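Local coordinates for integral membrane indolylacetylinositol arabinosyltransferase EmbB (Mycolicibacterium smegmatis MC2 155, PDB 7BVC), which probably transfers arabinosyl units from a lipid-linked donor to build the arabinan of mycobacterial cell-wall arabinogalactan, at residues P390-L404 against T423-A437. Numbering follows the deposited sequence.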
ATOM      1  N   PRO B 390     -13.018  -0.920 -21.852  1.00 56.16           N
ATOM      2  CA  PRO B 390     -13.542   0.154 -22.702  1.00 56.16           C
ATOM      3  C   PRO B 390     -12.908   1.516 -22.428  1.00 56.16           C
ATOM      4  O   PRO B 390     -13.596   2.498 -22.140  1.00 56.16           O
ATOM      5  CB  PRO B 390     -15.034   0.150 -22.361  1.00 56.16           C
ATOM      6  CG  PRO B 390     -15.061  -0.242 -20.923  1.00 56.16           C
ATOM      7  CD  PRO B 390     -13.885  -1.166 -20.688  1.00 56.16           C
ATOM      8  N   GLU B 391     -11.580   1.586 -22.517  1.00 55.11           N
ATOM      9  CA  GLU B 391     -10.886   2.858 -22.375  1.00 55.11           C
ATOM     10  C   GLU B 391     -10.654   3.546 -23.711  1.00 55.11           C
ATOM     11  O   GLU B 391     -10.758   4.776 -23.796  1.00 55.11           O
ATOM     12  CB  GLU B 391      -9.543   2.653 -21.669  1.00 55.11           C
ATOM     13  CG  GLU B 391      -9.634   1.866 -20.375  1.00 55.11           C
ATOM     14  CD  GLU B 391     -10.382   2.610 -19.288  1.00 55.11           C
ATOM     15  OE1 GLU B 391     -10.389   3.857 -19.317  1.00 55.11           O
ATOM     16  OE2 GLU B 391     -10.964   1.948 -18.403  1.00 55.11           O
ATOM     17  N   GLY B 392     -10.351   2.778 -24.760  1.00 52.52           N
ATOM     18  CA  GLY B 392     -10.194   3.373 -26.075  1.00 52.52           C
ATOM     19  C   GLY B 392     -11.486   3.971 -26.594  1.00 52.52           C
ATOM     20  O   GLY B 392     -11.478   5.015 -27.249  1.00 52.52           O
ATOM     21  N   GLN B 393     -12.616   3.326 -26.297  1.00 52.11           N
ATOM     22  CA  GLN B 393     -13.905   3.865 -26.716  1.00 52.11           C
ATOM     23  C   GLN B 393     -14.196   5.191 -26.026  1.00 52.11           C
ATOM     24  O   GLN B 393     -14.690   6.132 -26.659  1.00 52.11           O
ATOM     25  CB  GLN B 393     -15.013   2.855 -26.428  1.00 52.11           C
ATOM     26  CG  GLN B 393     -15.088   1.709 -27.421  1.00 52.11           C
ATOM     27  CD  GLN B 393     -14.004   0.674 -27.198  1.00 52.11           C
ATOM     28  OE1 GLN B 393     -13.129   0.484 -28.039  1.00 52.11           O
ATOM     29  NE2 GLN B 393     -14.060  -0.004 -26.060  1.00 52.11           N
ATOM     30  N   ILE B 394     -13.889   5.291 -24.733  1.00 50.70           N
ATOM     31  CA  ILE B 394     -14.130   6.538 -24.014  1.00 50.70           C
ATOM     32  C   ILE B 394     -13.187   7.629 -24.502  1.00 50.70           C
ATOM     33  O   ILE B 394     -13.582   8.796 -24.631  1.00 50.70           O
ATOM     34  CB  ILE B 394     -14.011   6.314 -22.496  1.00 50.70           C
ATOM     35  CG1 ILE B 394     -15.085   5.335 -22.022  1.00 50.70           C
ATOM     36  CG2 ILE B 394     -14.149   7.627 -21.752  1.00 50.70           C
ATOM     37  CD1 ILE B 394     -14.953   4.943 -20.576  1.00 50.70           C
ATOM     38  N   ALA B 395     -11.933   7.276 -24.790  1.00 48.81           N
ATOM     39  CA  ALA B 395     -11.006   8.257 -25.347  1.00 48.81           C
ATOM     40  C   ALA B 395     -11.490   8.762 -26.703  1.00 48.81           C
ATOM     41  O   ALA B 395     -11.440   9.966 -26.981  1.00 48.81           O
ATOM     42  CB  ALA B 395      -9.608   7.655 -25.464  1.00 48.81           C
ATOM     43  N   THR B 396     -11.982   7.858 -27.551  1.00 46.78           N
ATOM     44  CA  THR B 396     -12.487   8.272 -28.854  1.00 46.78           C
ATOM     45  C   THR B 396     -13.737   9.132 -28.722  1.00 46.78           C
ATOM     46  O   THR B 396     -13.905  10.095 -29.476  1.00 46.78           O
ATOM     47  CB  THR B 396     -12.776   7.045 -29.717  1.00 46.78           C
ATOM     48  OG1 THR B 396     -11.577   6.279 -29.872  1.00 46.78           O
ATOM     49  CG2 THR B 396     -13.276   7.460 -31.089  1.00 46.78           C
ATOM     50  N   GLY B 397     -14.608   8.822 -27.761  1.00 46.68           N
ATOM     51  CA  GLY B 397     -15.780   9.657 -27.549  1.00 46.68           C
ATOM     52  C   GLY B 397     -15.416  11.048 -27.068  1.00 46.68           C
ATOM     53  O   GLY B 397     -15.963  12.050 -27.543  1.00 46.68           O
ATOM     54  N   ALA B 398     -14.480  11.130 -26.119  1.00 45.42           N
ATOM     55  CA  ALA B 398     -14.022  12.424 -25.633  1.00 45.42           C
ATOM     56  C   ALA B 398     -13.281  13.213 -26.701  1.00 45.42           C
ATOM     57  O   ALA B 398     -13.246  14.445 -26.632  1.00 45.42           O
ATOM     58  CB  ALA B 398     -13.128  12.239 -24.408  1.00 45.42           C
ATOM     59  N   LEU B 399     -12.684  12.536 -27.683  1.00 44.06           N
ATOM     60  CA  LEU B 399     -12.057  13.254 -28.788  1.00 44.06           C
ATOM     61  C   LEU B 399     -13.090  13.743 -29.796  1.00 44.06           C
ATOM     62  O   LEU B 399     -12.976  14.862 -30.314  1.00 44.06           O
ATOM     63  CB  LEU B 399     -11.023  12.360 -29.473  1.00 44.06           C
ATOM     64  CG  LEU B 399     -10.052  13.045 -30.434  1.00 44.06           C
ATOM     65  CD1 LEU B 399      -9.096  13.947 -29.675  1.00 44.06           C
ATOM     66  CD2 LEU B 399      -9.288  12.011 -31.236  1.00 44.06           C
ATOM     67  N   ILE B 400     -14.103  12.921 -30.084  1.00 43.63           N
ATOM     68  CA  ILE B 400     -15.161  13.333 -31.003  1.00 43.63           C
ATOM     69  C   ILE B 400     -15.929  14.519 -30.438  1.00 43.63           C
ATOM     70  O   ILE B 400     -16.325  15.430 -31.175  1.00 43.63           O
ATOM     71  CB  ILE B 400     -16.095  12.148 -31.314  1.00 43.63           C
ATOM     72  CG1 ILE B 400     -15.348  11.060 -32.083  1.00 43.63           C
ATOM     73  CG2 ILE B 400     -17.295  12.607 -32.118  1.00 43.63           C
ATOM     74  CD1 ILE B 400     -16.170   9.818 -32.321  1.00 43.63           C
ATOM     75  N   THR B 401     -16.148  14.534 -29.120  1.00 44.82           N
ATOM     76  CA  THR B 401     -16.839  15.663 -28.502  1.00 44.82           C
ATOM     77  C   THR B 401     -16.059  16.959 -28.696  1.00 44.82           C
ATOM     78  O   THR B 401     -16.628  17.992 -29.071  1.00 44.82           O
ATOM     79  CB  THR B 401     -17.065  15.387 -27.016  1.00 44.82           C
ATOM     80  OG1 THR B 401     -17.859  14.205 -26.865  1.00 44.82           O
ATOM     81  CG2 THR B 401     -17.782  16.553 -26.363  1.00 44.82           C
ATOM     82  N   TYR B 402     -14.751  16.920 -28.438  1.00 45.29           N
ATOM     83  CA  TYR B 402     -13.909  18.095 -28.642  1.00 45.29           C
ATOM     84  C   TYR B 402     -13.924  18.542 -30.098  1.00 45.29           C
ATOM     85  O   TYR B 402     -14.020  19.741 -30.387  1.00 45.29           O
ATOM     86  CB  TYR B 402     -12.483  17.792 -28.179  1.00 45.29           C
ATOM     87  CG  TYR B 402     -11.460  18.849 -28.527  1.00 45.29           C
ATOM     88  CD1 TYR B 402     -11.304  19.979 -27.739  1.00 45.29           C
ATOM     89  CD2 TYR B 402     -10.631  18.704 -29.629  1.00 45.29           C
ATOM     90  CE1 TYR B 402     -10.365  20.941 -28.047  1.00 45.29           C
ATOM     91  CE2 TYR B 402      -9.689  19.661 -29.946  1.00 45.29           C
ATOM     92  CZ  TYR B 402      -9.560  20.778 -29.151  1.00 45.29           C
ATOM     93  OH  TYR B 402      -8.624  21.735 -29.462  1.00 45.29           O
ATOM     94  N   VAL B 403     -13.829  17.591 -31.032  1.00 43.72           N
ATOM     95  CA  VAL B 403     -13.825  17.944 -32.450  1.00 43.72           C
ATOM     96  C   VAL B 403     -15.139  18.607 -32.843  1.00 43.72           C
ATOM     97  O   VAL B 403     -15.155  19.607 -33.570  1.00 43.72           O
ATOM     98  CB  VAL B 403     -13.536  16.697 -33.306  1.00 43.72           C
ATOM     99  CG1 VAL B 403     -13.787  16.987 -34.771  1.00 43.72           C
ATOM    100  CG2 VAL B 403     -12.106  16.237 -33.096  1.00 43.72           C
ATOM    101  N   LEU B 404     -16.261  18.077 -32.350  1.00 45.00           N
ATOM    102  CA  LEU B 404     -17.560  18.641 -32.702  1.00 45.00           C
ATOM    103  C   LEU B 404     -17.745  20.028 -32.098  1.00 45.00           C
ATOM    104  O   LEU B 404     -18.306  20.921 -32.744  1.00 45.00           O
ATOM    105  CB  LEU B 404     -18.678  17.704 -32.247  1.00 45.00           C
ATOM    106  CG  LEU B 404     -18.887  16.452 -33.097  1.00 45.00           C
ATOM    107  CD1 LEU B 404     -19.959  15.570 -32.490  1.00 45.00           C
ATOM    108  CD2 LEU B 404     -19.248  16.832 -34.519  1.00 45.00           C
ATOM    109  N   THR B 423     -23.127  12.817 -27.815  1.00 45.54           N
ATOM    110  CA  THR B 423     -21.900  12.028 -27.786  1.00 45.54           C
ATOM    111  C   THR B 423     -21.350  11.918 -26.368  1.00 45.54           C
ATOM    112  O   THR B 423     -20.948  10.831 -25.932  1.00 45.54           O
ATOM    113  CB  THR B 423     -20.857  12.643 -28.719  1.00 45.54           C
ATOM    114  OG1 THR B 423     -21.363  12.660 -30.058  1.00 45.54           O
ATOM    115  CG2 THR B 423     -19.572  11.837 -28.684  1.00 45.54           C
ATOM    116  N   ALA B 424     -21.335  13.030 -25.631  1.00 48.15           N
ATOM    117  CA  ALA B 424     -20.841  13.008 -24.258  1.00 48.15           C
ATOM    118  C   ALA B 424     -21.721  12.143 -23.367  1.00 48.15           C
ATOM    119  O   ALA B 424     -21.213  11.385 -22.533  1.00 48.15           O
ATOM    120  CB  ALA B 424     -20.751  14.430 -23.709  1.00 48.15           C
ATOM    121  N   ALA B 425     -23.041  12.233 -23.535  1.00 49.00           N
ATOM    122  CA  ALA B 425     -23.939  11.385 -22.756  1.00 49.00           C
ATOM    123  C   ALA B 425     -23.697   9.909 -23.049  1.00 49.00           C
ATOM    124  O   ALA B 425     -23.607   9.091 -22.126  1.00 49.00           O
ATOM    125  CB  ALA B 425     -25.392  11.758 -23.044  1.00 49.00           C
ATOM    126  N   PHE B 426     -23.570   9.552 -24.330  1.00 49.95           N
ATOM    127  CA  PHE B 426     -23.413   8.149 -24.690  1.00 49.95           C
ATOM    128  C   PHE B 426     -22.069   7.598 -24.232  1.00 49.95           C
ATOM    129  O   PHE B 426     -21.978   6.434 -23.832  1.00 49.95           O
ATOM    130  CB  PHE B 426     -23.583   7.969 -26.196  1.00 49.95           C
ATOM    131  CG  PHE B 426     -24.982   7.628 -26.605  1.00 49.95           C
ATOM    132  CD1 PHE B 426     -25.888   8.626 -26.917  1.00 49.95           C
ATOM    133  CD2 PHE B 426     -25.396   6.311 -26.665  1.00 49.95           C
ATOM    134  CE1 PHE B 426     -27.179   8.314 -27.287  1.00 49.95           C
ATOM    135  CE2 PHE B 426     -26.685   5.993 -27.036  1.00 49.95           C
ATOM    136  CZ  PHE B 426     -27.578   6.997 -27.347  1.00 49.95           C
ATOM    137  N   THR B 427     -21.015   8.409 -24.282  1.00 50.84           N
ATOM    138  CA  THR B 427     -19.728   7.934 -23.796  1.00 50.84           C
ATOM    139  C   THR B 427     -19.618   7.982 -22.279  1.00 50.84           C
ATOM    140  O   THR B 427     -18.724   7.340 -21.719  1.00 50.84           O
ATOM    141  CB  THR B 427     -18.586   8.732 -24.421  1.00 50.84           C
ATOM    142  OG1 THR B 427     -17.335   8.137 -24.060  1.00 50.84           O
ATOM    143  CG2 THR B 427     -18.607  10.143 -23.928  1.00 50.84           C
ATOM    144  N   LEU B 428     -20.496   8.724 -21.602  1.00 51.21           N
ATOM    145  CA  LEU B 428     -20.596   8.608 -20.152  1.00 51.21           C
ATOM    146  C   LEU B 428     -21.387   7.373 -19.748  1.00 51.21           C
ATOM    147  O   LEU B 428     -21.136   6.801 -18.681  1.00 51.21           O
ATOM    148  CB  LEU B 428     -21.244   9.866 -19.569  1.00 51.21           C
ATOM    149  CG  LEU B 428     -21.383   9.977 -18.051  1.00 51.21           C
ATOM    150  CD1 LEU B 428     -21.055  11.385 -17.598  1.00 51.21           C
ATOM    151  CD2 LEU B 428     -22.788   9.598 -17.609  1.00 51.21           C
ATOM    152  N   GLY B 429     -22.333   6.952 -20.581  1.00 52.46           N
ATOM    153  CA  GLY B 429     -23.129   5.777 -20.287  1.00 52.46           C
ATOM    154  C   GLY B 429     -22.400   4.459 -20.471  1.00 52.46           C
ATOM    155  O   GLY B 429     -23.004   3.392 -20.329  1.00 52.46           O
ATOM    156  N   ILE B 430     -21.107   4.514 -20.775  1.00 53.20           N
ATOM    157  CA  ILE B 430     -20.308   3.302 -20.943  1.00 53.20           C
ATOM    158  C   ILE B 430     -19.739   2.828 -19.613  1.00 53.20           C
ATOM    159  O   ILE B 430     -19.911   1.670 -19.227  1.00 53.20           O
ATOM    160  CB  ILE B 430     -19.182   3.542 -21.971  1.00 53.20           C
ATOM    161  CG1 ILE B 430     -19.757   3.765 -23.369  1.00 53.20           C
ATOM    162  CG2 ILE B 430     -18.217   2.372 -21.983  1.00 53.20           C
ATOM    163  CD1 ILE B 430     -18.702   3.963 -24.432  1.00 53.20           C
ATOM    164  N   GLN B 431     -19.053   3.714 -18.902  1.00 56.81           N
ATOM    165  CA  GLN B 431     -18.435   3.396 -17.624  1.00 56.81           C
ATOM    166  C   GLN B 431     -18.499   4.633 -16.747  1.00 56.81           C
ATOM    167  O   GLN B 431     -18.603   5.754 -17.259  1.00 56.81           O
ATOM    168  CB  GLN B 431     -16.981   2.942 -17.805  1.00 56.81           C
ATOM    169  CG  GLN B 431     -16.830   1.502 -18.252  1.00 56.81           C
ATOM    170  CD  GLN B 431     -16.804   0.536 -17.089  1.00 56.81           C
ATOM    171  OE1 GLN B 431     -15.744   0.241 -16.539  1.00 56.81           O
ATOM    172  NE2 GLN B 431     -17.972   0.037 -16.709  1.00 56.81           N
ATOM    173  N   PRO B 432     -18.444   4.469 -15.422  1.00 57.28           N
ATOM    174  CA  PRO B 432     -18.424   5.653 -14.547  1.00 57.28           C
ATOM    175  C   PRO B 432     -17.222   6.544 -14.774  1.00 57.28           C
ATOM    176  O   PRO B 432     -17.266   7.724 -14.408  1.00 57.28           O
ATOM    177  CB  PRO B 432     -18.417   5.049 -13.137  1.00 57.28           C
ATOM    178  CG  PRO B 432     -17.918   3.659 -13.312  1.00 57.28           C
ATOM    179  CD  PRO B 432     -18.412   3.216 -14.652  1.00 57.28           C
ATOM    180  N   THR B 433     -16.151   6.024 -15.369  1.00 56.93           N
ATOM    181  CA  THR B 433     -14.981   6.821 -15.705  1.00 56.93           C
ATOM    182  C   THR B 433     -15.167   7.633 -16.980  1.00 56.93           C
ATOM    183  O   THR B 433     -14.210   8.264 -17.441  1.00 56.93           O
ATOM    184  CB  THR B 433     -13.750   5.921 -15.838  1.00 56.93           C
ATOM    185  OG1 THR B 433     -12.578   6.732 -15.979  1.00 56.93           O
ATOM    186  CG2 THR B 433     -13.878   5.018 -17.050  1.00 56.93           C
ATOM    187  N   GLY B 434     -16.368   7.631 -17.556  1.00 56.45           N
ATOM    188  CA  GLY B 434     -16.683   8.419 -18.727  1.00 56.45           C
ATOM    189  C   GLY B 434     -16.952   9.880 -18.461  1.00 56.45           C
ATOM    190  O   GLY B 434     -17.340  10.606 -19.379  1.00 56.45           O
ATOM    191  N   LEU B 435     -16.759  10.337 -17.223  1.00 59.78           N
ATOM    192  CA  LEU B 435     -16.965  11.743 -16.896  1.00 59.78           C
ATOM    193  C   LEU B 435     -15.928  12.650 -17.542  1.00 59.78           C
ATOM    194  O   LEU B 435     -16.048  13.875 -17.446  1.00 59.78           O
ATOM    195  CB  LEU B 435     -16.943  11.933 -15.380  1.00 59.78           C
ATOM    196  CG  LEU B 435     -18.287  11.892 -14.654  1.00 59.78           C
ATOM    197  CD1 LEU B 435     -18.073  11.775 -13.157  1.00 59.78           C
ATOM    198  CD2 LEU B 435     -19.105  13.127 -14.984  1.00 59.78           C
ATOM    199  N   ILE B 436     -14.913  12.084 -18.190  1.00 58.47           N
ATOM    200  CA  ILE B 436     -13.846  12.868 -18.800  1.00 58.47           C
ATOM    201  C   ILE B 436     -14.348  13.532 -20.074  1.00 58.47           C
ATOM    202  O   ILE B 436     -13.626  14.311 -20.707  1.00 58.47           O
ATOM    203  CB  ILE B 436     -12.615  11.993 -19.090  1.00 58.47           C
ATOM    204  CG1 ILE B 436     -12.853  11.149 -20.342  1.00 58.47           C
ATOM    205  CG2 ILE B 436     -12.306  11.108 -17.897  1.00 58.47           C
ATOM    206  CD1 ILE B 436     -11.582  10.682 -21.009  1.00 58.47           C
ATOM    207  N   ALA B 437     -15.585  13.229 -20.463  1.00 57.60           N
ATOM    208  CA  ALA B 437     -16.154  13.782 -21.684  1.00 57.60           C
ATOM    209  C   ALA B 437     -16.892  15.089 -21.464  1.00 57.60           C
ATOM    210  O   ALA B 437     -16.980  15.897 -22.396  1.00 57.60           O
ATOM    211  CB  ALA B 437     -17.103  12.773 -22.326  1.00 57.60           C
TER
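Ile-394 packs against Thr-433, Gln-431 and Ile-436, burying the most surface in the contact. Its CG1 branch, extended at chi2 (174°), brings CD1 up against Thr-433 CG2 at 3.7 Å and the CB of Gln-431, whose side chain it meets at about a right angle. The other branch, CG2, lies anti to the backbone N and meets CG1 of Ile-436 and the bare CA of Gly-434. One turn further along, Ala-398 CB takes Ile-436 CD1 at 4.0 Å.

Thr-423 is a knob in a hole formed by Gly-397, Ile-400, Thr-401 and Leu-404. Its methyl makes the nearest approach, 3.4 Å from Thr-401 OG1 and close to the carbonyl oxygen of Gly-397, while its OG1 faces Leu-404 CD1; the two threonine side chains slide past each other. Between these two clusters, Gly-397 lets the helices draw near, its CA lying 5.7 Å from that of Thr-427, whose OG1 rests against CA of Ile-394.

The pair is an antiparallel helical hairpin in the membrane domain of this GT-C-type glycosyltransferase; the axes of 391-404 and 423-428 approach to 9.1 Å at 169°. Helix 415-428 stops just before Gly-429, and the chain turns back through 430-437 to pack along the first helix again. Near the turn, Pro-390 and Gln-431 cross at about a right angle, CG to CG 3.6 Å, while Pro-390 CB packs on Ile-430 CG2; Gln-431 borders the bound ethambutol and a phosphate ion.

The hydroxyls of Thr-423 and Thr-401 are both held within their own helices. Thr-401 OG1 donates to Gly-397 O from above the carbonyl plane, on the face opposite the backbone N-H of Thr-401, and Thr-423 OG1 is hydrogen-bonded to Leu-419 O. Behind the first helix, Thr-396 and Leu-399 lean on helix 342-355.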